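Local coordinates for mitotic checkpoint control protein kinase BUB1 (Drosophila melanogaster, PDB 6JKK) that probably binds ATP and transfers phosphate to protein substrates through its kinase domain, as part of a mitotic checkpoint protein of the kinetochore, at residues V37-R42 / G123-V128; V159-C164 / A196-V201; I179-K184 / V210-K215. All coordinates share one frame; numbering follows the deposited sequence.

Contact 1 (V37-R42 / G123-V128); sequences VGHVKR and GNNSSV
N125 and V40 join the two segments. The side-chain amide of N125 pairs with both backbone groups of V40. Its OD1 takes the N-H of V40 on a lone pair, in an almost straight bond (179° at the hydrogen). Its ND2 donates to V40 O at 3.0 Å, with that oxygen close to the amide plane. Together these bonds fix the rotation of the amide. H39 lies beside N125 ND2, its ring plane 19° from the amide.

The side chain of V40 points at the turn. Its CB meets S126 OG at 3.3 Å. CG1, anti to the backbone N of V40 (chi1 166°), touches the same hydroxyl and also reaches V128 CG2 at 3.8 Å. CG2 lies against G123 N at 3.5 Å and near S126 O. S126 OG is buried here with no hydrogen-bond partner in the model; N125 ND2 is near but badly angled.

Two backbone contacts add to this. N124 N donates to G38 O from above the carbonyl plane, and a C-H of G123 CA points at V37 O. Within the turn, G123 N bonds to S126 O. The loop after strand 34-36 is thus held along the tight turn of the hairpin of strands 119-122 and 127-132, in the N-terminal lobe of the kinase fold.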
loop_
_atom_site.group_PDB
_atom_site.type_symbol
_atom_site.label_atom_id
_atom_site.label_comp_id
_atom_site.label_asym_id
_atom_site.label_seq_id
_atom_site.Cartn_x
_atom_site.Cartn_y
_atom_site.Cartn_z
ATOM N N VAL A 37 -3.836 12.699 -24.832
ATOM C CA VAL A 37 -3.047 13.656 -25.610
ATOM C C VAL A 37 -1.996 12.924 -26.437
ATOM O O VAL A 37 -1.699 11.755 -26.182
ATOM C CB VAL A 37 -2.330 14.698 -24.709
ATOM C CG1 VAL A 37 -3.334 15.565 -23.955
ATOM C CG2 VAL A 37 -1.371 14.006 -23.735
ATOM N N GLY A 38 -1.432 13.609 -27.426
ATOM C CA GLY A 38 -0.366 13.026 -28.213
ATOM C C GLY A 38 0.881 12.883 -27.359
ATOM O O GLY A 38 1.401 11.781 -27.171
ATOM N N HIS A 39 1.347 14.000 -26.813
ATOM C CA HIS A 39 2.622 14.009 -26.106
ATOM C C HIS A 39 2.500 14.631 -24.722
ATOM O O HIS A 39 2.056 15.774 -24.587
ATOM C CB HIS A 39 3.676 14.766 -26.916
ATOM C CG HIS A 39 5.026 14.805 -26.260
ATOM N ND1 HIS A 39 5.840 13.698 -26.172
ATOM C CD2 HIS A 39 5.696 15.817 -25.657
ATOM C CE1 HIS A 39 6.960 14.025 -25.548
ATOM N NE2 HIS A 39 6.897 15.304 -25.223
ATOM N N VAL A 40 2.900 13.873 -23.701
ATOM C CA VAL A 40 2.921 14.367 -22.333
ATOM C C VAL A 40 4.322 14.882 -22.031
ATOM O O VAL A 40 5.298 14.145 -22.197
ATOM C CB VAL A 40 2.570 13.243 -21.338
ATOM C CG1 VAL A 40 2.910 13.649 -19.917
ATOM C CG2 VAL A 40 1.102 12.877 -21.443
ATOM N N LYS A 41 4.424 16.143 -21.612
ATOM C CA LYS A 41 5.716 16.737 -21.270
ATOM C C LYS A 41 6.278 16.119 -19.996
ATOM O O LYS A 41 5.531 15.676 -19.115
ATOM C CB LYS A 41 5.598 18.256 -21.075
ATOM C CG LYS A 41 5.130 19.038 -22.297
ATOM C CD LYS A 41 4.856 20.497 -21.935
ATOM C CE LYS A 41 4.366 21.279 -23.138
ATOM N NZ LYS A 41 3.276 20.544 -23.844
ATOM N N ARG A 42 7.602 16.088 -19.901
ATOM C CA ARG A 42 8.275 15.690 -18.677
ATOM C C ARG A 42 7.903 16.688 -17.580
ATOM O O ARG A 42 7.934 17.896 -17.803
ATOM C CB ARG A 42 9.790 15.664 -18.913
ATOM C CG ARG A 42 10.596 14.941 -17.848
ATOM C CD ARG A 42 12.043 14.748 -18.301
ATOM N NE ARG A 42 12.175 13.662 -19.272
ATOM C CZ ARG A 42 12.714 12.478 -18.994
ATOM N NH1 ARG A 42 13.181 12.232 -17.777
ATOM N NH2 ARG A 42 12.794 11.541 -19.932
ATOM N N GLY A 123 -0.703 10.152 -22.561
ATOM C CA GLY A 123 -0.126 10.394 -23.869
ATOM C C GLY A 123 0.371 9.122 -24.521
ATOM O O GLY A 123 0.303 8.043 -23.926
ATOM N N ASN A 124 0.869 9.250 -25.746
ATOM C CA ASN A 124 1.440 8.117 -26.457
ATOM C C ASN A 124 2.651 7.579 -25.688
ATOM O O ASN A 124 2.911 6.377 -25.675
ATOM C CB ASN A 124 1.894 8.535 -27.860
ATOM C CG ASN A 124 0.791 9.202 -28.681
ATOM O OD1 ASN A 124 -0.394 8.913 -28.522
ATOM N ND2 ASN A 124 1.195 10.090 -29.579
ATOM N N ASN A 125 3.364 8.492 -25.031
ATOM C CA ASN A 125 4.677 8.230 -24.451
ATOM C C ASN A 125 4.670 7.966 -22.950
ATOM O O ASN A 125 5.497 7.202 -22.435
ATOM C CB ASN A 125 5.567 9.443 -24.710
ATOM C CG ASN A 125 5.002 10.725 -24.086
ATOM O OD1 ASN A 125 3.812 11.039 -24.236
ATOM N ND2 ASN A 125 5.853 11.458 -23.371
ATOM N N SER A 126 3.758 8.620 -22.240
ATOM C CA SER A 126 3.757 8.567 -20.788
ATOM C C SER A 126 2.406 8.969 -20.242
ATOM O O SER A 126 1.576 9.557 -20.950
ATOM C CB SER A 126 4.822 9.501 -20.211
ATOM O OG SER A 126 4.655 10.822 -20.694
ATOM N N SER A 127 2.190 8.631 -18.975
ATOM C CA SER A 127 0.980 8.998 -18.262
ATOM C C SER A 127 1.369 9.906 -17.103
ATOM O O SER A 127 2.506 9.858 -16.618
ATOM C CB SER A 127 0.284 7.747 -17.715
ATOM O OG SER A 127 1.196 6.909 -17.011
ATOM N N VAL A 128 0.432 10.750 -16.682
ATOM C CA VAL A 128 0.562 11.466 -15.420
ATOM C C VAL A 128 -0.731 11.249 -14.659
ATOM O O VAL A 128 -1.804 11.591 -15.152
ATOM C CB VAL A 128 0.796 12.980 -15.610
ATOM C CG1 VAL A 128 0.685 13.693 -14.274
ATOM C CG2 VAL A 128 2.174 13.250 -16.232
#

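Contact 2 (V159-C164 / A196-V201); sequences VMHLSC and ADPNEV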
loop_
_atom_site.group_PDB
_atom_site.type_symbol
_atom_site.label_atom_id
_atom_site.label_comp_id
_atom_site.label_asym_id
_atom_site.label_seq_id
_atom_site.Cartn_x
_atom_site.Cartn_y
_atom_site.Cartn_z
ATOM N N VAL A 159 2.113 1.109 17.154
ATOM C CA VAL A 159 2.271 0.147 16.060
ATOM C C VAL A 159 1.080 -0.821 16.003
ATOM O O VAL A 159 0.596 -1.153 14.917
ATOM C CB VAL A 159 3.615 -0.621 16.128
ATOM C CG1 VAL A 159 3.728 -1.617 14.975
ATOM C CG2 VAL A 159 4.802 0.357 16.094
ATOM N N MET A 160 0.593 -1.260 17.163
ATOM C CA MET A 160 -0.585 -2.129 17.185
ATOM C C MET A 160 -1.776 -1.443 16.529
ATOM O O MET A 160 -2.537 -2.071 15.780
ATOM C CB MET A 160 -0.973 -2.500 18.613
ATOM C CG MET A 160 0.062 -3.268 19.369
ATOM S SD MET A 160 -0.671 -3.725 20.939
ATOM C CE MET A 160 0.833 -4.059 21.854
ATOM N N HIS A 161 -1.945 -0.154 16.822
ATOM C CA HIS A 161 -3.070 0.617 16.275
ATOM C C HIS A 161 -2.971 0.724 14.756
ATOM O O HIS A 161 -3.961 0.513 14.033
ATOM C CB HIS A 161 -3.102 2.012 16.906
ATOM C CG HIS A 161 -4.421 2.717 16.771
ATOM N ND1 HIS A 161 -4.896 3.182 15.565
ATOM C CD2 HIS A 161 -5.348 3.057 17.698
ATOM C CE1 HIS A 161 -6.068 3.767 15.750
ATOM N NE2 HIS A 161 -6.361 3.708 17.037
ATOM N N LEU A 162 -1.774 1.055 14.273
ATOM C CA LEU A 162 -1.520 1.161 12.842
ATOM C C LEU A 162 -1.624 -0.198 12.145
ATOM O O LEU A 162 -2.101 -0.280 11.021
ATOM C CB LEU A 162 -0.140 1.778 12.585
ATOM C CG LEU A 162 0.062 3.241 12.974
ATOM C CD1 LEU A 162 1.500 3.684 12.707
ATOM C CD2 LEU A 162 -0.918 4.128 12.214
ATOM N N SER A 163 -1.178 -1.258 12.811
ATOM C CA SER A 163 -1.276 -2.607 12.257
ATOM C C SER A 163 -2.728 -3.056 12.102
ATOM O O SER A 163 -3.090 -3.728 11.131
ATOM C CB SER A 163 -0.524 -3.596 13.148
ATOM O OG SER A 163 0.854 -3.293 13.171
ATOM N N CYS A 164 -3.552 -2.691 13.075
ATOM C CA CYS A 164 -4.967 -3.018 13.043
ATOM C C CYS A 164 -5.610 -2.354 11.834
ATOM O O CYS A 164 -6.445 -2.951 11.151
ATOM C CB CYS A 164 -5.636 -2.533 14.329
ATOM S SG CYS A 164 -7.308 -3.158 14.588
ATOM N N ALA A 196 -8.091 7.672 19.008
ATOM C CA ALA A 196 -7.998 6.578 19.973
ATOM C C ALA A 196 -8.826 5.337 19.603
ATOM O O ALA A 196 -8.555 4.240 20.096
ATOM C CB ALA A 196 -8.374 7.072 21.355
ATOM N N ASP A 197 -9.836 5.519 18.755
ATOM C CA ASP A 197 -10.667 4.413 18.281
ATOM C C ASP A 197 -9.941 3.661 17.167
ATOM O O ASP A 197 -9.636 4.235 16.134
ATOM C CB ASP A 197 -12.011 4.956 17.784
ATOM C CG ASP A 197 -12.831 3.919 17.052
ATOM O OD1 ASP A 197 -13.553 4.290 16.096
ATOM O OD2 ASP A 197 -12.759 2.732 17.436
ATOM N N PRO A 198 -9.648 2.370 17.378
ATOM C CA PRO A 198 -8.858 1.626 16.386
ATOM C C PRO A 198 -9.493 1.530 14.987
ATOM O O PRO A 198 -8.799 1.119 14.056
ATOM C CB PRO A 198 -8.744 0.230 17.009
ATOM C CG PRO A 198 -8.875 0.459 18.482
ATOM C CD PRO A 198 -9.846 1.605 18.622
ATOM N N ASN A 199 -10.760 1.924 14.843
ATOM C CA ASN A 199 -11.528 1.644 13.621
ATOM C C ASN A 199 -11.592 2.737 12.550
ATOM O O ASN A 199 -11.781 2.425 11.371
ATOM C CB ASN A 199 -12.949 1.172 13.968
ATOM C CG ASN A 199 -12.958 -0.119 14.759
ATOM O OD1 ASN A 199 -12.040 -0.927 14.655
ATOM N ND2 ASN A 199 -14.005 -0.322 15.553
ATOM N N GLU A 200 -11.470 4.005 12.937
ATOM C CA GLU A 200 -11.402 5.057 11.925
ATOM C C GLU A 200 -10.036 4.994 11.266
ATOM O O GLU A 200 -9.005 4.884 11.937
ATOM C CB GLU A 200 -11.686 6.453 12.501
ATOM C CG GLU A 200 -11.296 7.630 11.609
ATOM C CD GLU A 200 -12.166 7.760 10.373
ATOM O OE1 GLU A 200 -13.280 8.322 10.478
ATOM O OE2 GLU A 200 -11.733 7.304 9.292
ATOM N N VAL A 201 -10.032 5.033 9.943
ATOM C CA VAL A 201 -8.797 4.870 9.197
ATOM C C VAL A 201 -8.104 6.218 8.995
ATOM O O VAL A 201 -8.737 7.209 8.620
ATOM C CB VAL A 201 -9.050 4.121 7.863
ATOM C CG1 VAL A 201 -10.533 3.829 7.688
ATOM C CG2 VAL A 201 -8.505 4.891 6.670
#
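A196 meets the helix through its backbone. A196 O lies at the edge of the H161 ring, 3.8 Å from NE2, and near the ring plane. The methyl group of A196 points away from the helix. D197 also brings its carbonyl to this edge. D197 O is 3.4 Å from H161 NE2, and the CB of D197 points away from the helix. The other ring nitrogen of H161, ND1, is hydrogen-bonded to Q165, one turn further along the same helix.

P198 makes the closest approach. Its CA lies 3.3 Å from H161 NE2, and its CB stands over one face of the imidazole. CG of H161 is anti to the backbone N (chi1 -161°), which carries the ring out from the helix to the loop. P198 CB also touches C164 SG loosely, at 4.4 Å. H161 and C164 are three residues apart, so both present their side chains to P198 from the same side of the helix.

P198 is the second residue of a type I beta turn from D197 to E200. The turn belongs to the loop between strands 188-190 and 203-205, in the C-terminal lobe of the kinase fold. Helix 156-175, against which it packs, is the one that leads into strand 178-179 and the catalytic loop.

N199 N makes a weak bond, 3.4 Å long, back to D197 OD2 within the turn. R314 of helix 310-322 bonds to N199 OD1 and also to C164 O, so one guanidinium group bridges loop and helix.

Contact 3 (I179-K184 / V210-K215); sequences IHADIK and VSIDMK
S211 turns its hydroxyl back beside its own backbone N (chi1 -66°), and this sets OG facing H180 O. The S211 OG bond to H180 O is 3.0 Å long, and OG lies over one face of the H180 ring. A water lies within bonding distance of H180 O and accepts from V210 N, so it probably bridges the segments.

Next to this pair, I179 and I212 form an antiparallel hydrogen-bonded pair. I179 N to I212 O is 2.9 Å and I212 N to I179 O is 2.8 Å, both in the carbonyl planes. Their side chains lie on the same face of this small sheet, with I179 CB and I212 CB 4.0 Å apart. The chain of M214 is bent, and its SD lies against I179 CD1 at 3.7 Å.

A181 has a positive phi (77°) and puts its CB near V210 O at 3.5 Å. Across A181, D182 N donates to H180 ND1, while H180 NE2 is bonded to I206 O. F208 packs against the H180 ring.

The pattern is that of the kinase catalytic loop, here beginning His-Ala-Asp rather than His-Arg-Asp, held against the part of the activation segment that directly follows the DFG motif.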
loop_
_atom_site.group_PDB
_atom_site.type_symbol
_atom_site.label_atom_id
_atom_site.label_comp_id
_atom_site.label_asym_id
_atom_site.label_seq_id
_atom_site.Cartn_x
_atom_site.Cartn_y
_atom_site.Cartn_z
ATOM N N ILE A 179 -4.926 -7.992 -5.424
ATOM C CA ILE A 179 -3.670 -8.135 -4.692
ATOM C C ILE A 179 -2.824 -6.906 -5.008
ATOM O O ILE A 179 -2.557 -6.626 -6.174
ATOM C CB ILE A 179 -2.925 -9.424 -5.097
ATOM C CG1 ILE A 179 -3.808 -10.644 -4.821
ATOM C CG2 ILE A 179 -1.608 -9.555 -4.330
ATOM C CD1 ILE A 179 -3.357 -11.922 -5.517
ATOM N N HIS A 180 -2.434 -6.155 -3.980
ATOM C CA HIS A 180 -1.654 -4.938 -4.204
ATOM C C HIS A 180 -0.309 -5.285 -4.842
ATOM O O HIS A 180 0.137 -4.621 -5.786
ATOM C CB HIS A 180 -1.451 -4.168 -2.894
ATOM C CG HIS A 180 -0.646 -2.917 -3.057
ATOM N ND1 HIS A 180 0.728 -2.927 -3.160
ATOM C CD2 HIS A 180 -1.024 -1.621 -3.160
ATOM C CE1 HIS A 180 1.163 -1.689 -3.316
ATOM N NE2 HIS A 180 0.121 -0.877 -3.314
ATOM N N ALA A 181 0.328 -6.321 -4.294
ATOM C CA ALA A 181 1.536 -6.939 -4.846
ATOM C C ALA A 181 2.852 -6.175 -4.628
ATOM O O ALA A 181 3.913 -6.654 -5.018
ATOM C CB ALA A 181 1.343 -7.323 -6.333
ATOM N N ASP A 182 2.792 -5.007 -3.995
ATOM C CA ASP A 182 4.022 -4.292 -3.636
ATOM C C ASP A 182 3.832 -3.581 -2.299
ATOM O O ASP A 182 4.180 -2.408 -2.151
ATOM C CB ASP A 182 4.408 -3.293 -4.738
ATOM C CG ASP A 182 5.849 -2.801 -4.621
ATOM O OD1 ASP A 182 6.691 -3.497 -4.011
ATOM O OD2 ASP A 182 6.137 -1.712 -5.158
ATOM N N ILE A 183 3.265 -4.288 -1.321
ATOM C CA ILE A 183 3.029 -3.685 -0.013
ATOM C C ILE A 183 4.339 -3.483 0.742
ATOM O O ILE A 183 5.082 -4.433 0.991
ATOM C CB ILE A 183 2.045 -4.496 0.844
ATOM C CG1 ILE A 183 0.664 -4.501 0.175
ATOM C CG2 ILE A 183 1.953 -3.901 2.246
ATOM C CD1 ILE A 183 -0.446 -5.027 1.059
ATOM N N LYS A 184 4.611 -2.232 1.098
ATOM C CA LYS A 184 5.807 -1.893 1.865
ATOM C C LYS A 184 5.527 -0.581 2.598
ATOM O O LYS A 184 4.511 0.056 2.319
ATOM C CB LYS A 184 7.021 -1.813 0.943
ATOM C CG LYS A 184 6.942 -0.740 -0.101
ATOM C CD LYS A 184 7.908 -1.048 -1.230
ATOM C CE LYS A 184 7.821 0.003 -2.313
ATOM N NZ LYS A 184 8.467 -0.475 -3.565
ATOM N N VAL A 210 1.541 -2.319 -10.035
ATOM C CA VAL A 210 1.748 -3.720 -10.397
ATOM C C VAL A 210 0.736 -4.640 -9.715
ATOM O O VAL A 210 1.010 -5.819 -9.490
ATOM C CB VAL A 210 3.189 -4.196 -10.082
ATOM C CG1 VAL A 210 4.190 -3.442 -10.926
ATOM C CG2 VAL A 210 3.524 -4.033 -8.593
ATOM N N SER A 211 -0.435 -4.101 -9.390
ATOM C CA SER A 211 -1.440 -4.880 -8.670
ATOM C C SER A 211 -2.015 -5.985 -9.550
ATOM O O SER A 211 -1.861 -5.960 -10.776
ATOM C CB SER A 211 -2.550 -3.974 -8.125
ATOM O OG SER A 211 -2.034 -3.104 -7.133
ATOM N N ILE A 212 -2.664 -6.961 -8.919
ATOM C CA ILE A 212 -3.222 -8.108 -9.632
ATOM C C ILE A 212 -4.733 -8.175 -9.435
ATOM O O ILE A 212 -5.206 -8.122 -8.302
ATOM C CB ILE A 212 -2.597 -9.415 -9.114
ATOM C CG1 ILE A 212 -1.079 -9.398 -9.305
ATOM C CG2 ILE A 212 -3.224 -10.635 -9.792
ATOM C CD1 ILE A 212 -0.372 -10.529 -8.581
ATOM N N ASP A 213 -5.489 -8.281 -10.528
ATOM C CA ASP A 213 -6.936 -8.435 -10.426
ATOM C C ASP A 213 -7.320 -9.899 -10.605
ATOM O O ASP A 213 -7.294 -10.425 -11.719
ATOM C CB ASP A 213 -7.663 -7.555 -11.450
ATOM C CG ASP A 213 -9.177 -7.617 -11.310
ATOM O OD1 ASP A 213 -9.676 -8.279 -10.371
ATOM O OD2 ASP A 213 -9.870 -7.001 -12.146
ATOM N N MET A 214 -7.684 -10.546 -9.500
ATOM C CA MET A 214 -8.032 -11.965 -9.521
ATOM C C MET A 214 -9.334 -12.247 -10.272
ATOM O O MET A 214 -9.576 -13.382 -10.688
ATOM C CB MET A 214 -8.112 -12.518 -8.093
ATOM C CG MET A 214 -6.798 -12.464 -7.340
ATOM S SD MET A 214 -5.514 -13.455 -8.125
ATOM C CE MET A 214 -6.101 -15.106 -7.758
ATOM N N LYS A 215 -10.166 -11.221 -10.450
ATOM C CA LYS A 215 -11.441 -11.386 -11.149
ATOM C C LYS A 215 -11.251 -11.603 -12.651
ATOM O O LYS A 215 -12.182 -12.006 -13.356
ATOM C CB LYS A 215 -12.374 -10.196 -10.886
ATOM C CG LYS A 215 -12.846 -10.089 -9.436
ATOM C CD LYS A 215 -14.088 -9.206 -9.308
ATOM C CE LYS A 215 -14.496 -9.018 -7.849
ATOM N NZ LYS A 215 -14.931 -10.296 -7.206
HETATM O O HOH W 1 1.315 -2.118 -6.957
#

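Overall arrangement
After strand 34-36 the chain enters 37-42. Some 80 residues later the hairpin turn at 123-128 comes back beside it and closes contact 1, a long loop within the N-terminal lobe. It is complete before the others open. Helix 156-175 then starts contact 2, and the chain runs on through 179-184, the first half of contact 3. It next reaches 196-201, which closes contact 2, and 210-215, which closes contact 3. Contacts 2 and 3 therefore cross. Contact 2 ties a helix of the C-terminal lobe to a loop, while contact 3 joins the catalytic loop to the activation segment. Contacts 1 and 2 lie on opposite sides of the chain's centre, their centres about 40 Å apart.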